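Local coordinates for protein AAA family ATPase (Sulfolobus acidocaldarius, PDB 2W2U) that takes part in archaeal cell division as an ATP-hydrolysing partner of the ESCRT system, represented here by its peptide-binding MIT domain, at residues Val13-Met18 / Leu49-Ser54; Val27-Glu32 / Glu36-Asn41. All blocks are in the same frame, centred on the assembly; numbering follows the deposited sequence.

In the fold
Both interactions pair helix 11-31 with helix 35-55, the antiparallel first two helices of the three-helix MIT bundle, and they lie on opposite sides of the chain's centre, about 20 Å apart between their centres. Interaction 2 sits next to the turn that joins the two helices, interaction 1 far from it, and their nearest atoms stay about 7 Å apart. The segment axes approach to 7.5 Å at interaction 2, where alanines meet, and to 9.7 Å at interaction 1, where Leu15 and Leu52 meet. Helix 62-81 packs against both through Tyr65 and Leu79. The bound peptide reaches both, forming a salt bridge with Glu16 and packing on Val27, Asp30 and Lys31.

Interaction 1: residues Val13-Met18 / Leu49-Ser54; sequences VMLEEM and LAQLVS
Leu15 and Leu52 face each other across two antiparallel helices of the MIT three-helix bundle, their CA atoms 7.0 Å apart. The axes of helix segments 13-18 and 49-54 approach to 9.7 Å, with 156° between their directions, which leaves room for branched side chains from both helices. Leu52 contributes the largest share of the contact: its CD2 lies mainly on Leu15, 3.7 Å from Leu15 CB, and its CD1 rests on Glu16, 3.7 Å from Glu16 CG. The two leucines run past one another in opposite directions, whereas Glu16 passes Leu52 at roughly a right angle. Trimmed to an alanine, Leu52 would lose both methyls, and this would probably open a gap beside Leu15 CB and take away one of the apolar neighbours of Glu16 CG. In that glutamate CG is anti to the carbonyl carbon (chi1 -75°), which sets it against Leu52 CD1, and the extended chain beyond carries the buried carboxylate onward: OE2 hydrogen-bonds Tyr65 OH of helix 62-81 and forms a salt bridge with a basic side chain of the bound peptide. Leu52 also touches Tyr65, so the same tyrosine meets both the apolar and the charged side of this contact. At the more exposed margin, Gln51 CG, anti to the backbone N (chi1 179°), comes 4.1 Å from Leu15 CD1.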
# COMPACT_ATOMS: atom_id res chain seq x y z
N VAL A 13 -3.96 -10.90 8.73
CA VAL A 13 -4.20 -11.39 7.37
C VAL A 13 -5.35 -10.63 6.69
O VAL A 13 -5.27 -10.32 5.50
CB VAL A 13 -4.47 -12.93 7.38
CG1 VAL A 13 -4.92 -13.42 6.01
CG2 VAL A 13 -3.21 -13.69 7.81
N MET A 14 -6.40 -10.34 7.45
CA MET A 14 -7.55 -9.60 6.94
C MET A 14 -7.16 -8.18 6.50
O MET A 14 -7.55 -7.72 5.41
CB MET A 14 -8.64 -9.56 8.01
CG MET A 14 -10.00 -9.16 7.50
SD MET A 14 -10.85 -8.13 8.70
CE MET A 14 -9.89 -6.61 8.52
N LEU A 15 -6.38 -7.49 7.33
CA LEU A 15 -5.88 -6.15 6.97
C LEU A 15 -4.87 -6.20 5.83
O LEU A 15 -4.88 -5.35 4.95
CB LEU A 15 -5.29 -5.43 8.19
CG LEU A 15 -6.27 -4.94 9.27
CD1 LEU A 15 -5.52 -4.61 10.54
CD2 LEU A 15 -7.10 -3.73 8.80
N GLU A 16 -3.99 -7.20 5.84
CA GLU A 16 -3.04 -7.39 4.74
C GLU A 16 -3.74 -7.52 3.38
O GLU A 16 -3.31 -6.89 2.41
CB GLU A 16 -2.11 -8.59 5.01
CG GLU A 16 -1.05 -8.27 6.06
CD GLU A 16 -0.27 -9.47 6.55
OE1 GLU A 16 -0.63 -10.62 6.22
OE2 GLU A 16 0.73 -9.26 7.27
N GLU A 17 -4.81 -8.30 3.33
CA GLU A 17 -5.61 -8.45 2.11
C GLU A 17 -6.30 -7.14 1.69
O GLU A 17 -6.36 -6.81 0.49
CB GLU A 17 -6.64 -9.59 2.28
CG GLU A 17 -7.89 -9.52 1.39
CD GLU A 17 -7.62 -9.61 -0.12
OE1 GLU A 17 -6.57 -10.17 -0.53
OE2 GLU A 17 -8.48 -9.13 -0.89
N MET A 18 -6.81 -6.40 2.67
CA MET A 18 -7.40 -5.08 2.46
C MET A 18 -6.40 -4.11 1.83
O MET A 18 -6.71 -3.44 0.85
CB MET A 18 -7.93 -4.51 3.79
CG MET A 18 -8.77 -3.24 3.67
SD MET A 18 -9.31 -2.63 5.30
CE MET A 18 -10.13 -4.07 5.96
N LEU A 49 -1.78 -0.08 5.96
CA LEU A 49 -0.42 -0.50 6.29
C LEU A 49 0.11 0.18 7.56
O LEU A 49 0.83 -0.44 8.34
CB LEU A 49 0.53 -0.28 5.10
CG LEU A 49 0.39 -1.18 3.86
CD1 LEU A 49 1.18 -0.64 2.66
CD2 LEU A 49 0.77 -2.63 4.14
N ALA A 50 -0.29 1.44 7.78
CA ALA A 50 0.05 2.14 9.02
C ALA A 50 -0.63 1.48 10.23
O ALA A 50 -0.02 1.36 11.29
CB ALA A 50 -0.32 3.63 8.93
N GLN A 51 -1.87 1.03 10.04
CA GLN A 51 -2.60 0.32 11.09
C GLN A 51 -1.92 -1.01 11.45
O GLN A 51 -1.80 -1.35 12.64
CB GLN A 51 -4.05 0.08 10.65
CG GLN A 51 -4.90 -0.69 11.67
CD GLN A 51 -5.21 0.14 12.90
OE1 GLN A 51 -5.75 1.24 12.80
NE2 GLN A 51 -4.88 -0.39 14.08
N LEU A 52 -1.50 -1.75 10.42
CA LEU A 52 -0.74 -2.99 10.59
C LEU A 52 0.58 -2.77 11.34
O LEU A 52 0.91 -3.54 12.24
CB LEU A 52 -0.50 -3.67 9.23
CG LEU A 52 -1.64 -4.50 8.62
CD1 LEU A 52 -1.42 -4.72 7.13
CD2 LEU A 52 -1.83 -5.84 9.32
N VAL A 53 1.30 -1.71 10.98
CA VAL A 53 2.48 -1.26 11.72
C VAL A 53 2.18 -0.99 13.21
O VAL A 53 2.93 -1.44 14.06
CB VAL A 53 3.14 -0.02 11.05
CG1 VAL A 53 4.16 0.65 11.99
CG2 VAL A 53 3.82 -0.43 9.74
N SER A 54 1.10 -0.27 13.53
CA SER A 54 0.70 -0.07 14.94
C SER A 54 0.44 -1.38 15.68
O SER A 54 0.84 -1.52 16.83
CB SER A 54 -0.56 0.79 15.06
OG SER A 54 -0.29 2.12 14.65

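Interaction 2: residues Val27-Glu32 / Glu36-Asn41; sequences VKADKE and EEAITN
Ala29 and Ala38 bring their CA atoms to 4.9 Å where helix segments 27-31 and 36-41 run antiparallel at 161°, axes 7.5 Å apart, close to the turn of the helical hairpin that opens the MIT three-helix bundle. Having only methyls at this point lets the backbones come so near. Each methyl presses on the opposite main chain: Ala29 CB lies 3.6 Å from Ala38 N, and Ala38 CB sits 3.5 Å from Asp30 N. Glu37 adds its own CB beside the Ala29 methyl, at the exposed margin. On the other flank, the CB of Asp30 packs 3.9 Å from Ala38 CB. With its CG anti to the backbone N (chi1 -162°), Asp30 leads its buried carboxylate on to OD2 partners beyond the segments, a salt bridge with Arg75 NE and a hydrogen bond with Tyr42 OH; the paired charge is consistent with an ionised acid. Leu79 of helix 62-81 touches both Asp30 and Ala38. Glu37 O takes two bonds from Asn41, whose N and ND2 arrive at opposite faces of the carbonyl plane; the hydrogen bond from Asn41 ND2 to Glu37 O is 2.9 Å long, with 152° at the hydrogen.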
# COMPACT_ATOMS: atom_id res chain seq x y z
N VAL A 27 -2.21 0.70 -8.46
CA VAL A 27 -1.25 0.42 -9.52
C VAL A 27 -1.98 0.31 -10.87
O VAL A 27 -1.48 0.77 -11.90
CB VAL A 27 -0.39 -0.84 -9.21
CG1 VAL A 27 0.57 -1.15 -10.33
CG2 VAL A 27 0.39 -0.64 -7.92
N LYS A 28 -3.18 -0.29 -10.85
CA LYS A 28 -4.02 -0.39 -12.04
C LYS A 28 -4.41 0.99 -12.54
O LYS A 28 -4.16 1.32 -13.71
CB LYS A 28 -5.28 -1.23 -11.73
CG LYS A 28 -6.17 -1.52 -12.94
CD LYS A 28 -7.48 -2.18 -12.51
CE LYS A 28 -8.46 -2.33 -13.66
NZ LYS A 28 -8.09 -3.42 -14.60
N ALA A 29 -5.01 1.80 -11.66
CA ALA A 29 -5.40 3.18 -11.99
C ALA A 29 -4.21 4.02 -12.44
O ALA A 29 -4.31 4.81 -13.37
CB ALA A 29 -6.11 3.83 -10.80
N ASP A 30 -3.07 3.81 -11.77
CA ASP A 30 -1.81 4.47 -12.11
C ASP A 30 -1.41 4.19 -13.56
O ASP A 30 -1.09 5.12 -14.31
CB ASP A 30 -0.71 3.99 -11.14
CG ASP A 30 0.50 4.90 -11.11
OD1 ASP A 30 0.72 5.69 -12.05
OD2 ASP A 30 1.25 4.82 -10.11
N LYS A 31 -1.43 2.92 -13.96
CA LYS A 31 -1.05 2.51 -15.31
C LYS A 31 -2.06 2.94 -16.39
O LYS A 31 -1.71 3.06 -17.56
CB LYS A 31 -0.80 1.00 -15.37
CG LYS A 31 0.44 0.55 -14.58
CD LYS A 31 0.72 -0.94 -14.76
CE LYS A 31 1.75 -1.45 -13.76
NZ LYS A 31 3.12 -0.91 -13.97
N GLU A 32 -3.30 3.17 -15.97
CA GLU A 32 -4.34 3.72 -16.85
C GLU A 32 -4.30 5.25 -16.94
O GLU A 32 -5.09 5.85 -17.67
CB GLU A 32 -5.71 3.23 -16.39
CG GLU A 32 -5.95 1.76 -16.71
CD GLU A 32 -7.13 1.16 -15.96
OE1 GLU A 32 -7.99 1.92 -15.46
OE2 GLU A 32 -7.19 -0.09 -15.88
N GLU A 36 -5.56 10.75 -9.85
CA GLU A 36 -6.39 10.91 -8.65
C GLU A 36 -6.85 9.59 -8.02
O GLU A 36 -6.72 9.40 -6.81
CB GLU A 36 -7.60 11.81 -8.93
CG GLU A 36 -8.58 11.94 -7.76
CD GLU A 36 -7.91 12.41 -6.47
OE1 GLU A 36 -7.03 13.30 -6.52
OE2 GLU A 36 -8.27 11.88 -5.40
N GLU A 37 -7.40 8.71 -8.86
CA GLU A 37 -7.81 7.37 -8.45
C GLU A 37 -6.64 6.52 -7.98
O GLU A 37 -6.76 5.75 -7.03
CB GLU A 37 -8.54 6.66 -9.61
CG GLU A 37 -10.02 6.42 -9.35
CD GLU A 37 -10.34 4.95 -9.13
OE1 GLU A 37 -10.25 4.17 -10.11
OE2 GLU A 37 -10.70 4.57 -7.99
N ALA A 38 -5.50 6.67 -8.65
CA ALA A 38 -4.27 6.01 -8.21
C ALA A 38 -3.89 6.50 -6.81
O ALA A 38 -3.67 5.70 -5.90
CB ALA A 38 -3.15 6.25 -9.20
N ILE A 39 -3.86 7.83 -6.64
CA ILE A 39 -3.54 8.45 -5.36
C ILE A 39 -4.49 8.05 -4.23
O ILE A 39 -4.03 7.69 -3.14
CB ILE A 39 -3.41 10.00 -5.46
CG1 ILE A 39 -2.13 10.38 -6.22
CG2 ILE A 39 -3.38 10.63 -4.08
CD1 ILE A 39 -2.14 11.82 -6.78
N THR A 40 -5.81 8.09 -4.49
CA THR A 40 -6.82 7.72 -3.49
C THR A 40 -6.55 6.32 -2.94
O THR A 40 -6.56 6.10 -1.74
CB THR A 40 -8.27 7.78 -4.06
OG1 THR A 40 -8.48 9.03 -4.71
CG2 THR A 40 -9.29 7.65 -2.95
N ASN A 41 -6.30 5.39 -3.85
CA ASN A 41 -6.08 4.00 -3.50
C ASN A 41 -4.73 3.74 -2.80
O ASN A 41 -4.66 2.93 -1.87
CB ASN A 41 -6.29 3.12 -4.73
CG ASN A 41 -7.76 2.88 -5.02
OD1 ASN A 41 -8.43 2.16 -4.28
ND2 ASN A 41 -8.28 3.50 -6.08